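Local coordinates for protein exodeoxyribonuclease (Neisseria meningitidis, PDB 4B5J) that probably cleaves DNA at apurinic or apyrimidinic sites, as a metal-dependent DNA repair nuclease of the AP/ExoA family, at residues C60-G65 / F89-R94; G141-V146 / T226-A231; L159-G164 / K214-R219. All blocks are in the same frame, centred on the assembly; numbering follows the deposited sequence.

How the contacts relate
Contact 2 is buried, while contacts 1 and 3 are partly buried and reach the bound DNA. Contact 1 bridges the two sheets of the fold: loop 60-65 follows an edge strand of one, and turn 89-94 precedes strand 95-100 of the other. Contacts 2 and 3 lie at opposite ends of one antiparallel strand pair, 143-147 and 221-225. Contact 2 sits at the start of the first and just past the end of the second. Contact 3 is made only by loops. The chemistry follows the place. Contact 1 is largely backbone-made, contact 2 combines a threonine hydroxyl with apolar packing, and contact 3 presents a tryptophan and a lysine to DNA phosphates.

Contact 1: residues C60-G65 / F89-R94. With nucleotides of chain C.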
loop_
_atom_site.group_PDB
_atom_site.type_symbol
_atom_site.label_atom_id
_atom_site.label_comp_id
_atom_site.label_asym_id
_atom_site.label_seq_id
_atom_site.Cartn_x
_atom_site.Cartn_y
_atom_site.Cartn_z
ATOM N N CYS A 60 -14.642 3.338 -1.337
ATOM C CA CYS A 60 -14.946 2.499 -2.489
ATOM C C CYS A 60 -15.057 3.297 -3.782
ATOM O O CYS A 60 -15.406 4.477 -3.769
ATOM C CB CYS A 60 -16.236 1.724 -2.240
ATOM S SG CYS A 60 -16.127 0.569 -0.871
ATOM N N ALA A 61 -14.754 2.644 -4.898
ATOM C CA ALA A 61 -14.885 3.271 -6.204
ATOM C C ALA A 61 -16.358 3.396 -6.568
ATOM O O ALA A 61 -17.203 2.684 -6.022
ATOM C CB ALA A 61 -14.150 2.461 -7.256
ATOM N N GLU A 62 -16.661 4.307 -7.488
ATOM C CA GLU A 62 -18.026 4.475 -7.976
ATOM C C GLU A 62 -18.401 3.361 -8.950
ATOM O O GLU A 62 -19.539 2.887 -8.954
ATOM C CB GLU A 62 -18.204 5.846 -8.629
ATOM C CG GLU A 62 -18.074 7.015 -7.660
ATOM C CD GLU A 62 -19.104 6.970 -6.544
ATOM O OE1 GLU A 62 -20.241 6.514 -6.792
ATOM O OE2 GLU A 62 -18.775 7.389 -5.413
ATOM N N LYS A 63 -17.447 2.946 -9.777
ATOM C CA LYS A 63 -17.655 1.797 -10.651
ATOM C C LYS A 63 -17.556 0.523 -9.815
ATOM O O LYS A 63 -16.841 0.487 -8.812
ATOM C CB LYS A 63 -16.639 1.787 -11.797
ATOM C CG LYS A 63 -15.195 1.689 -11.347
ATOM C CD LYS A 63 -14.220 1.704 -12.521
ATOM C CE LYS A 63 -13.523 3.053 -12.651
ATOM N NZ LYS A 63 -12.257 2.947 -13.432
ATOM N N ARG A 64 -18.276 -0.517 -10.222
ATOM C CA ARG A 64 -18.396 -1.725 -9.408
ATOM C C ARG A 64 -17.230 -2.697 -9.592
ATOM O O ARG A 64 -16.571 -2.705 -10.632
ATOM C CB ARG A 64 -19.739 -2.413 -9.676
ATOM C CG ARG A 64 -20.934 -1.514 -9.377
ATOM C CD ARG A 64 -22.269 -2.195 -9.629
ATOM N NE ARG A 64 -22.475 -3.357 -8.770
ATOM C CZ ARG A 64 -22.500 -4.609 -9.213
ATOM N NH1 ARG A 64 -22.336 -4.848 -10.503
ATOM N NH2 ARG A 64 -22.692 -5.617 -8.373
ATOM N N GLY A 65 -16.978 -3.506 -8.566
ATOM C CA GLY A 65 -15.896 -4.476 -8.590
ATOM C C GLY A 65 -14.547 -3.881 -8.955
ATOM O O GLY A 65 -13.731 -4.532 -9.606
ATOM N N PHE A 89 -9.789 11.602 -8.434
ATOM C CA PHE A 89 -9.161 10.411 -7.876
ATOM C C PHE A 89 -10.048 9.729 -6.843
ATOM O O PHE A 89 -10.095 8.502 -6.768
ATOM C CB PHE A 89 -7.800 10.754 -7.265
ATOM C CG PHE A 89 -6.855 11.415 -8.230
ATOM C CD1 PHE A 89 -6.485 10.777 -9.402
ATOM C CD2 PHE A 89 -6.333 12.670 -7.962
ATOM C CE1 PHE A 89 -5.616 11.380 -10.289
ATOM C CE2 PHE A 89 -5.463 13.277 -8.845
ATOM C CZ PHE A 89 -5.105 12.631 -10.011
ATOM N N ASP A 90 -10.751 10.526 -6.045
ATOM C CA ASP A 90 -11.597 9.974 -4.996
ATOM C C ASP A 90 -12.756 9.168 -5.569
ATOM O O ASP A 90 -13.352 8.351 -4.869
ATOM C CB ASP A 90 -12.098 11.072 -4.053
ATOM C CG ASP A 90 -10.999 11.603 -3.143
ATOM O OD1 ASP A 90 -9.976 10.905 -2.979
ATOM O OD2 ASP A 90 -11.159 12.709 -2.590
ATOM N N ARG A 91 -13.063 9.392 -6.844
ATOM C CA ARG A 91 -14.083 8.604 -7.533
ATOM C C ARG A 91 -13.729 7.117 -7.553
ATOM O O ARG A 91 -14.602 6.265 -7.727
ATOM C CB ARG A 91 -14.273 9.104 -8.969
ATOM C CG ARG A 91 -14.916 10.472 -9.072
ATOM C CD ARG A 91 -16.251 10.403 -9.793
ATOM N NE ARG A 91 -16.099 10.399 -11.245
ATOM C CZ ARG A 91 -16.878 9.714 -12.075
ATOM N NH1 ARG A 91 -17.860 8.963 -11.596
ATOM N NH2 ARG A 91 -16.671 9.772 -13.385
ATOM N N GLU A 92 -12.445 6.815 -7.370
ATOM C CA GLU A 92 -11.940 5.451 -7.522
ATOM C C GLU A 92 -11.544 4.783 -6.202
ATOM O O GLU A 92 -11.128 3.626 -6.192
ATOM C CB GLU A 92 -10.764 5.432 -8.503
ATOM C CG GLU A 92 -11.138 5.917 -9.897
ATOM C CD GLU A 92 -9.948 6.023 -10.830
ATOM O OE1 GLU A 92 -8.848 5.567 -10.456
ATOM O OE2 GLU A 92 -10.115 6.572 -11.940
ATOM N N GLY A 93 -11.684 5.510 -5.098
ATOM C CA GLY A 93 -11.422 4.958 -3.781
ATOM C C GLY A 93 -9.999 4.458 -3.644
ATOM O O GLY A 93 -9.734 3.263 -3.795
ATOM N N ARG A 94 -9.080 5.375 -3.354
ATOM C CA ARG A 94 -7.657 5.050 -3.340
ATOM C C ARG A 94 -6.923 5.587 -2.113
ATOM O O ARG A 94 -5.713 5.403 -1.976
ATOM C CB ARG A 94 -6.991 5.577 -4.613
ATOM C CG ARG A 94 -7.561 4.999 -5.896
ATOM C CD ARG A 94 -6.937 5.644 -7.117
ATOM N NE ARG A 94 -7.300 4.938 -8.343
ATOM C CZ ARG A 94 -6.700 3.831 -8.768
ATOM N NH1 ARG A 94 -5.708 3.302 -8.062
ATOM N NH2 ARG A 94 -7.091 3.252 -9.894
ATOM P P DC C 11 -18.782 -7.811 -8.658
ATOM O OP1 DC C 11 -19.298 -6.784 -7.728
ATOM O OP2 DC C 11 -19.086 -9.238 -8.406
ATOM O "O5'" DC C 11 -19.263 -7.464 -10.144
ATOM C "C5'" DC C 11 -19.078 -6.155 -10.669
ATOM C "C4'" DC C 11 -19.434 -6.084 -12.147
ATOM O "O4'" DC C 11 -18.352 -6.608 -12.964
ATOM C "C3'" DC C 11 -20.619 -6.917 -12.618
ATOM O "O3'" DC C 11 -21.872 -6.373 -12.235
ATOM C "C2'" DC C 11 -20.386 -6.789 -14.118
ATOM C "C1'" DC C 11 -18.902 -7.119 -14.169
ATOM N N1 DC C 11 -18.673 -8.591 -14.267
ATOM C C2 DC C 11 -18.351 -9.147 -15.509
ATOM O O2 DC C 11 -18.255 -8.403 -16.493
ATOM N N3 DC C 11 -18.149 -10.485 -15.596
ATOM C C4 DC C 11 -18.263 -11.251 -14.510
ATOM N N4 DC C 11 -18.054 -12.565 -14.646
ATOM C C5 DC C 11 -18.595 -10.705 -13.235
ATOM C C6 DC C 11 -18.791 -9.386 -13.163
HETATM O O HOH W 1 -15.617 6.818 -4.428
#
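Glu62 meets Arg91 first through its backbone. Glu62 N donates to Arg91 O at 2.9 Å, with the donor nearly in line with the carbonyl bond. The side chain then continues over the same oxygen. Glu62 CB lies 3.7 Å from Arg91 O and comes obliquely to the Arg91 guanidinium. Glu62 CG is 3.6 Å from Arg91 O. A bend at chi2 (-60°) turns the carboxylate off this line. Glu62 OE1 stays 5.9 Å from Arg91 NH1, too far for a salt bridge. Glu62 OE2 lies 3.4 Å from a water near Cys60 O and Asp90 O. Arg91 is central in a type I beta turn, Asp90 to Gly93, that follows on from helix 87-90 and leads into strand 95-100 of the DNase I-like fold. Gly93 has positive phi. The backbone of Cys60 and Ala61 fills the place of a CB, so the bare Gly93 CA comes within 4.0 Å of Cys60 C. Ala61 CB rests 3.4 Å from Glu92 O. Within 89-94, Arg94 NE and NH2 grip Glu92 OE1 side-on, and Arg119 adds a salt bridge to that oxygen. Arg64 NH1 approaches O3' of DC11 of chain C, too closely for the bond length to be trusted.

Contact 2: residues G141-V146 / T226-A231; sequences GRDIVV and TPELAA
Ile144 and Thr226 bring the two backbones together, their CA atoms 5.6 Å apart. Strand 143-147 runs antiparallel to strand 221-225, and Thr226 follows the latter directly. Thr226 N donates to Ile144 O at 3.2 Å. The return bond does not go to a carbonyl: Ile144 N donates to Thr226 OG1 at 2.9 Å, with an angle of 161° at the hydrogen. Thr226 O is turned into the short helix 227-230 instead, where it accepts from Ala230 N. Thr226 is the N-cap residue of that helix, but its hydroxyl makes no capping bond. Its chi1 of 44° sets OG1 between the backbone N and the carbonyl carbon, facing the strand.

A water links this hydroxyl to Asp143 of the strand and to the backbone of Leu229. The water lies 2.7 Å from Thr226 OG1, donates to Asp143 OD1 at 2.8 Å and accepts from Leu229 N at 2.9 Å. Leu229 CD2 fits tightly against Val145 CG2, at 3.5 Å, and also touches Asp143 CB. The Asp143 and Glu228 side chains cross at about a right angle, with Asp143 OD1 3.6 Å from Glu228 OE1. Asp143 OD2 is held by a salt bridge to Arg102 and by the Tyr256 hydroxyl. Arg102, which also makes a long, weak ion pair with Glu228, probably offsets much of the repulsion between the two carboxylates.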
loop_
_atom_site.group_PDB
_atom_site.type_symbol
_atom_site.label_atom_id
_atom_site.label_comp_id
_atom_site.label_asym_id
_atom_site.label_seq_id
_atom_site.Cartn_x
_atom_site.Cartn_y
_atom_site.Cartn_z
ATOM N N GLY A 141 4.347 16.922 11.757
ATOM C CA GLY A 141 5.177 16.640 12.913
ATOM C C GLY A 141 4.673 15.469 13.736
ATOM O O GLY A 141 4.999 15.339 14.916
ATOM N N ARG A 142 3.871 14.615 13.109
ATOM C CA ARG A 142 3.331 13.434 13.773
ATOM C C ARG A 142 3.973 12.168 13.207
ATOM O O ARG A 142 4.810 12.238 12.310
ATOM C CB ARG A 142 1.808 13.393 13.622
ATOM C CG ARG A 142 1.121 14.630 14.196
ATOM C CD ARG A 142 -0.352 14.722 13.818
ATOM N NE ARG A 142 -1.133 13.608 14.345
ATOM C CZ ARG A 142 -1.556 12.590 13.607
ATOM N NH1 ARG A 142 -1.277 12.557 12.312
ATOM N NH2 ARG A 142 -2.259 11.609 14.162
ATOM N N ASP A 143 3.587 11.015 13.741
ATOM C CA ASP A 143 4.106 9.741 13.253
ATOM C C ASP A 143 3.160 9.166 12.204
ATOM O O ASP A 143 2.083 8.682 12.537
ATOM C CB ASP A 143 4.268 8.758 14.414
ATOM C CG ASP A 143 5.160 9.302 15.516
ATOM O OD1 ASP A 143 6.142 10.004 15.191
ATOM O OD2 ASP A 143 4.878 9.033 16.700
ATOM N N ILE A 144 3.564 9.207 10.941
ATOM C CA ILE A 144 2.676 8.791 9.861
ATOM C C ILE A 144 3.265 7.673 9.008
ATOM O O ILE A 144 4.399 7.765 8.539
ATOM C CB ILE A 144 2.292 9.980 8.950
ATOM C CG1 ILE A 144 1.632 11.092 9.772
ATOM C CG2 ILE A 144 1.358 9.518 7.840
ATOM C CD1 ILE A 144 1.178 12.282 8.945
ATOM N N VAL A 145 2.478 6.618 8.818
ATOM C CA VAL A 145 2.846 5.516 7.939
ATOM C C VAL A 145 1.906 5.478 6.738
ATOM O O VAL A 145 0.697 5.311 6.894
ATOM C CB VAL A 145 2.732 4.164 8.663
ATOM C CG1 VAL A 145 3.188 3.029 7.749
ATOM C CG2 VAL A 145 3.533 4.183 9.952
ATOM N N VAL A 146 2.460 5.644 5.543
ATOM C CA VAL A 146 1.688 5.503 4.320
ATOM C C VAL A 146 1.919 4.120 3.727
ATOM O O VAL A 146 2.946 3.864 3.086
ATOM C CB VAL A 146 2.044 6.571 3.277
ATOM C CG1 VAL A 146 1.186 6.399 2.040
ATOM C CG2 VAL A 146 1.861 7.963 3.858
ATOM N N THR A 226 7.541 8.401 8.500
ATOM C CA THR A 226 8.183 9.607 9.018
ATOM C C THR A 226 9.383 9.230 9.891
ATOM O O THR A 226 9.401 8.149 10.474
ATOM C CB THR A 226 7.188 10.471 9.825
ATOM O OG1 THR A 226 6.406 9.628 10.677
ATOM C CG2 THR A 226 6.250 11.221 8.889
ATOM N N PRO A 227 10.383 10.129 9.987
ATOM C CA PRO A 227 11.705 9.865 10.581
ATOM C C PRO A 227 11.685 9.253 11.979
ATOM O O PRO A 227 12.265 8.183 12.184
ATOM C CB PRO A 227 12.345 11.256 10.638
ATOM C CG PRO A 227 11.697 12.006 9.547
ATOM C CD PRO A 227 10.274 11.522 9.516
ATOM N N GLU A 228 11.052 9.932 12.930
ATOM C CA GLU A 228 11.020 9.458 14.308
ATOM C C GLU A 228 10.504 8.025 14.406
ATOM O O GLU A 228 11.086 7.194 15.101
ATOM C CB GLU A 228 10.158 10.375 15.173
ATOM C CG GLU A 228 10.724 11.764 15.365
ATOM C CD GLU A 228 9.826 12.627 16.220
ATOM O OE1 GLU A 228 8.689 12.194 16.512
ATOM O OE2 GLU A 228 10.252 13.736 16.604
ATOM N N LEU A 229 9.409 7.742 13.708
ATOM C CA LEU A 229 8.818 6.410 13.732
ATOM C C LEU A 229 9.671 5.414 12.957
ATOM O O LEU A 229 9.819 4.267 13.370
ATOM C CB LEU A 229 7.394 6.434 13.175
ATOM C CG LEU A 229 6.637 5.103 13.236
ATOM C CD1 LEU A 229 6.697 4.514 14.636
ATOM C CD2 LEU A 229 5.197 5.281 12.787
ATOM N N ALA A 230 10.224 5.855 11.832
ATOM C CA ALA A 230 11.094 5.003 11.035
ATOM C C ALA A 230 12.217 4.474 11.911
ATOM O O ALA A 230 12.564 3.292 11.851
ATOM C CB ALA A 230 11.659 5.772 9.852
ATOM N N ALA A 231 12.771 5.356 12.737
ATOM C CA ALA A 231 13.870 5.002 13.634
ATOM C C ALA A 231 13.492 3.883 14.609
ATOM O O ALA A 231 14.364 3.213 15.160
ATOM C CB ALA A 231 14.331 6.231 14.399
HETATM O O HOH W 2 7.782 10.048 12.947
#

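Contact 3: residues L159-G164 / K214-R219. With nucleotides of chain B.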
loop_
_atom_site.group_PDB
_atom_site.type_symbol
_atom_site.label_atom_id
_atom_site.label_comp_id
_atom_site.label_asym_id
_atom_site.label_seq_id
_atom_site.Cartn_x
_atom_site.Cartn_y
_atom_site.Cartn_z
ATOM N N LEU A 159 13.303 -4.911 -8.542
ATOM C CA LEU A 159 12.626 -5.821 -9.459
ATOM C C LEU A 159 13.642 -6.695 -10.183
ATOM O O LEU A 159 14.742 -6.244 -10.490
ATOM C CB LEU A 159 11.765 -5.045 -10.466
ATOM C CG LEU A 159 12.473 -4.168 -11.505
ATOM C CD1 LEU A 159 11.502 -3.703 -12.579
ATOM C CD2 LEU A 159 13.155 -2.982 -10.851
ATOM N N LYS A 160 13.272 -7.943 -10.454
ATOM C CA LYS A 160 14.185 -8.889 -11.099
ATOM C C LYS A 160 14.620 -8.412 -12.482
ATOM O O LYS A 160 15.806 -8.193 -12.725
ATOM C CB LYS A 160 13.550 -10.279 -11.202
ATOM C CG LYS A 160 14.481 -11.350 -11.765
ATOM C CD LYS A 160 15.256 -12.062 -10.665
ATOM C CE LYS A 160 14.324 -12.903 -9.803
ATOM N NZ LYS A 160 15.034 -13.688 -8.755
ATOM N N ASN A 161 13.659 -8.259 -13.387
ATOM C CA ASN A 161 13.952 -7.784 -14.736
ATOM C C ASN A 161 13.951 -6.263 -14.808
ATOM O O ASN A 161 12.990 -5.663 -15.289
ATOM C CB ASN A 161 12.944 -8.345 -15.742
ATOM C CG ASN A 161 13.075 -9.846 -15.933
ATOM O OD1 ASN A 161 14.103 -10.439 -15.603
ATOM N ND2 ASN A 161 12.034 -10.466 -16.481
ATOM N N TRP A 162 15.027 -5.639 -14.339
ATOM C CA TRP A 162 15.079 -4.181 -14.282
ATOM C C TRP A 162 15.470 -3.544 -15.618
ATOM O O TRP A 162 15.050 -2.430 -15.927
ATOM C CB TRP A 162 16.000 -3.701 -13.151
ATOM C CG TRP A 162 17.451 -4.040 -13.330
ATOM C CD1 TRP A 162 18.111 -5.120 -12.817
ATOM C CD2 TRP A 162 18.429 -3.286 -14.061
ATOM N NE1 TRP A 162 19.434 -5.088 -13.188
ATOM C CE2 TRP A 162 19.654 -3.972 -13.953
ATOM C CE3 TRP A 162 18.383 -2.098 -14.801
ATOM C CZ2 TRP A 162 20.825 -3.511 -14.553
ATOM C CZ3 TRP A 162 19.545 -1.643 -15.397
ATOM C CH2 TRP A 162 20.750 -2.348 -15.271
ATOM N N LYS A 163 16.261 -4.257 -16.410
ATOM C CA LYS A 163 16.723 -3.730 -17.689
ATOM C C LYS A 163 15.603 -3.636 -18.721
ATOM O O LYS A 163 15.508 -2.655 -19.458
ATOM C CB LYS A 163 17.867 -4.584 -18.238
ATOM C CG LYS A 163 19.175 -4.417 -17.488
ATOM C CD LYS A 163 20.229 -5.389 -17.988
ATOM C CE LYS A 163 21.569 -5.146 -17.316
ATOM N NZ LYS A 163 22.543 -6.232 -17.602
ATOM N N GLY A 164 14.754 -4.659 -18.765
ATOM C CA GLY A 164 13.728 -4.756 -19.787
ATOM C C GLY A 164 12.426 -4.048 -19.466
ATOM O O GLY A 164 11.501 -4.039 -20.282
ATOM N N LYS A 214 9.189 -18.431 -10.463
ATOM C CA LYS A 214 10.557 -18.034 -10.781
ATOM C C LYS A 214 11.019 -16.856 -9.931
ATOM O O LYS A 214 12.179 -16.450 -10.005
ATOM C CB LYS A 214 10.686 -17.677 -12.262
ATOM C CG LYS A 214 10.899 -18.865 -13.183
ATOM C CD LYS A 214 11.037 -18.424 -14.638
ATOM C CE LYS A 214 12.125 -17.373 -14.814
ATOM N NZ LYS A 214 12.226 -16.868 -16.218
ATOM N N ASP A 215 10.108 -16.315 -9.129
ATOM C CA ASP A 215 10.383 -15.122 -8.323
ATOM C C ASP A 215 10.818 -13.920 -9.168
ATOM O O ASP A 215 11.597 -13.083 -8.717
ATOM C CB ASP A 215 11.421 -15.414 -7.230
ATOM C CG ASP A 215 11.488 -14.314 -6.176
ATOM O OD1 ASP A 215 10.512 -13.545 -6.046
ATOM O OD2 ASP A 215 12.512 -14.222 -5.467
ATOM N N VAL A 216 10.318 -13.845 -10.398
ATOM C CA VAL A 216 10.477 -12.646 -11.205
ATOM C C VAL A 216 9.473 -11.609 -10.705
ATOM O O VAL A 216 8.345 -11.543 -11.190
ATOM C CB VAL A 216 10.226 -12.929 -12.698
ATOM C CG1 VAL A 216 10.355 -11.653 -13.512
ATOM C CG2 VAL A 216 11.188 -13.997 -13.212
ATOM N N GLY A 217 9.884 -10.805 -9.730
ATOM C CA GLY A 217 8.961 -9.908 -9.056
ATOM C C GLY A 217 9.312 -8.433 -9.067
ATOM O O GLY A 217 10.300 -8.010 -9.663
ATOM N N TRP A 218 8.464 -7.653 -8.404
ATOM C CA TRP A 218 8.625 -6.213 -8.267
ATOM C C TRP A 218 8.365 -5.878 -6.811
ATOM O O TRP A 218 7.514 -6.499 -6.177
ATOM C CB TRP A 218 7.564 -5.470 -9.084
ATOM C CG TRP A 218 7.655 -5.576 -10.577
ATOM C CD1 TRP A 218 7.711 -6.717 -11.322
ATOM C CD2 TRP A 218 7.644 -4.486 -11.511
ATOM N NE1 TRP A 218 7.756 -6.406 -12.662
ATOM C CE2 TRP A 218 7.718 -5.043 -12.804
ATOM C CE3 TRP A 218 7.592 -3.095 -11.377
ATOM C CZ2 TRP A 218 7.741 -4.258 -13.954
ATOM C CZ3 TRP A 218 7.613 -2.318 -12.521
ATOM C CH2 TRP A 218 7.684 -2.901 -13.793
ATOM N N ARG A 219 9.072 -4.887 -6.279
ATOM C CA ARG A 219 8.693 -4.332 -4.987
ATOM C C ARG A 219 7.966 -3.011 -5.214
ATOM O O ARG A 219 8.592 -1.957 -5.318
ATOM C CB ARG A 219 9.907 -4.142 -4.070
ATOM C CG ARG A 219 9.537 -3.691 -2.658
ATOM C CD ARG A 219 10.756 -3.612 -1.743
ATOM N NE ARG A 219 11.647 -2.514 -2.108
ATOM C CZ ARG A 219 11.629 -1.316 -1.533
ATOM N NH1 ARG A 219 10.768 -1.061 -0.555
ATOM N NH2 ARG A 219 12.474 -0.373 -1.929
ATOM P P DA B 8 8.128 -8.779 -15.751
ATOM O OP1 DA B 8 7.759 -8.533 -14.339
ATOM O OP2 DA B 8 9.364 -8.186 -16.302
ATOM O "O5'" DA B 8 8.207 -10.352 -16.007
ATOM C "C5'" DA B 8 7.101 -11.166 -15.661
ATOM C "C4'" DA B 8 6.927 -12.277 -16.677
ATOM O "O4'" DA B 8 6.492 -11.718 -17.942
ATOM C "C3'" DA B 8 8.178 -13.089 -16.986
ATOM O "O3'" DA B 8 7.777 -14.432 -17.185
ATOM C "C2'" DA B 8 8.705 -12.455 -18.272
ATOM C "C1'" DA B 8 7.413 -12.039 -18.966
ATOM N N9 DA B 8 7.533 -10.862 -19.823
ATOM C C8 DA B 8 8.038 -9.636 -19.484
ATOM N N7 DA B 8 8.008 -8.760 -20.462
ATOM C C5 DA B 8 7.437 -9.458 -21.512
ATOM C C6 DA B 8 7.129 -9.092 -22.836
ATOM N N6 DA B 8 7.366 -7.875 -23.335
ATOM N N1 DA B 8 6.567 -10.027 -23.627
ATOM C C2 DA B 8 6.330 -11.243 -23.122
ATOM N N3 DA B 8 6.575 -11.704 -21.896
ATOM C C4 DA B 8 7.135 -10.753 -21.135
ATOM P P DT B 9 8.873 -15.578 -17.407
ATOM O OP1 DT B 9 8.316 -16.846 -16.892
ATOM O OP2 DT B 9 10.165 -15.079 -16.889
ATOM O "O5'" DT B 9 8.987 -15.680 -18.994
ATOM C "C5'" DT B 9 7.836 -16.061 -19.733
ATOM C "C4'" DT B 9 8.043 -15.829 -21.217
ATOM O "O4'" DT B 9 8.180 -14.411 -21.489
ATOM C "C3'" DT B 9 9.278 -16.504 -21.808
ATOM O "O3'" DT B 9 8.825 -17.415 -22.813
ATOM C "C2'" DT B 9 10.110 -15.340 -22.358
ATOM C "C1'" DT B 9 9.046 -14.275 -22.590
ATOM N N1 DT B 9 9.536 -12.863 -22.642
ATOM C C2 DT B 9 9.284 -12.118 -23.774
ATOM O O2 DT B 9 8.682 -12.554 -24.741
ATOM N N3 DT B 9 9.763 -10.834 -23.733
ATOM C C4 DT B 9 10.453 -10.232 -22.697
ATOM O O4 DT B 9 10.846 -9.070 -22.755
ATOM C C5 DT B 9 10.680 -11.067 -21.543
ATOM C C7 DT B 9 11.419 -10.520 -20.357
ATOM C C6 DT B 9 10.216 -12.325 -21.569
HETATM O O HOH W 3 10.887 -8.002 -12.998
#
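Leu159 CD1 sits almost exactly over the six-membered ring of Trp218, 3.8 Å from its centroid and 3° off the ring normal, a CH-pi contact. The indole is also used at its edge, where Trp218 NE1 donates to OP1 of DA8 of chain B at 2.7 Å, with 163° at the hydrogen. One ring thus joins two DNA-facing loops of the DNase I-like fold to the DNA backbone. The leucine reaches the ring because its chi1 of 67° puts CG between its backbone N and carbonyl carbon. The two side chains then lie side by side and point the same way. Trp204 adds an edge-to-face contact to the tryptophan. The Trp218 side chain is also near those of Asn151 and Asp221, both predicted to matter for catalysis.

The backbones form a single beta bridge, Leu159 with Trp218, with their CA atoms 4.2 Å apart. Beside it, Lys160 N donates to Gly217 O at 3.1 Å. A water accepts from Asn161 N at 2.8 Å and gives weak bonds to Gly217 O and to the same OP1 of DA8 of chain B.

The chain enters this loop from helix 211-214 through a Schellman motif, with Asp215 in positive phi. Just before it, Lys214 NZ bonds OP2 of DT9 of chain B at 2.8 Å, so consecutive phosphates of one strand are held from one segment. The Lys160 chain, bent at chi2 and chi3, brings its ammonium near the Asp215 carboxylate, beyond salt-bridge distance. Asp215 OD1 is bonded to Trp205 NE1. Between the two phosphates, Val216 packs on the DNA with CG1 3.5 Å from O5' of DA8 of chain B. The same Val216 CG1 touches the Asn161 amide, 3.6 Å from its ND2.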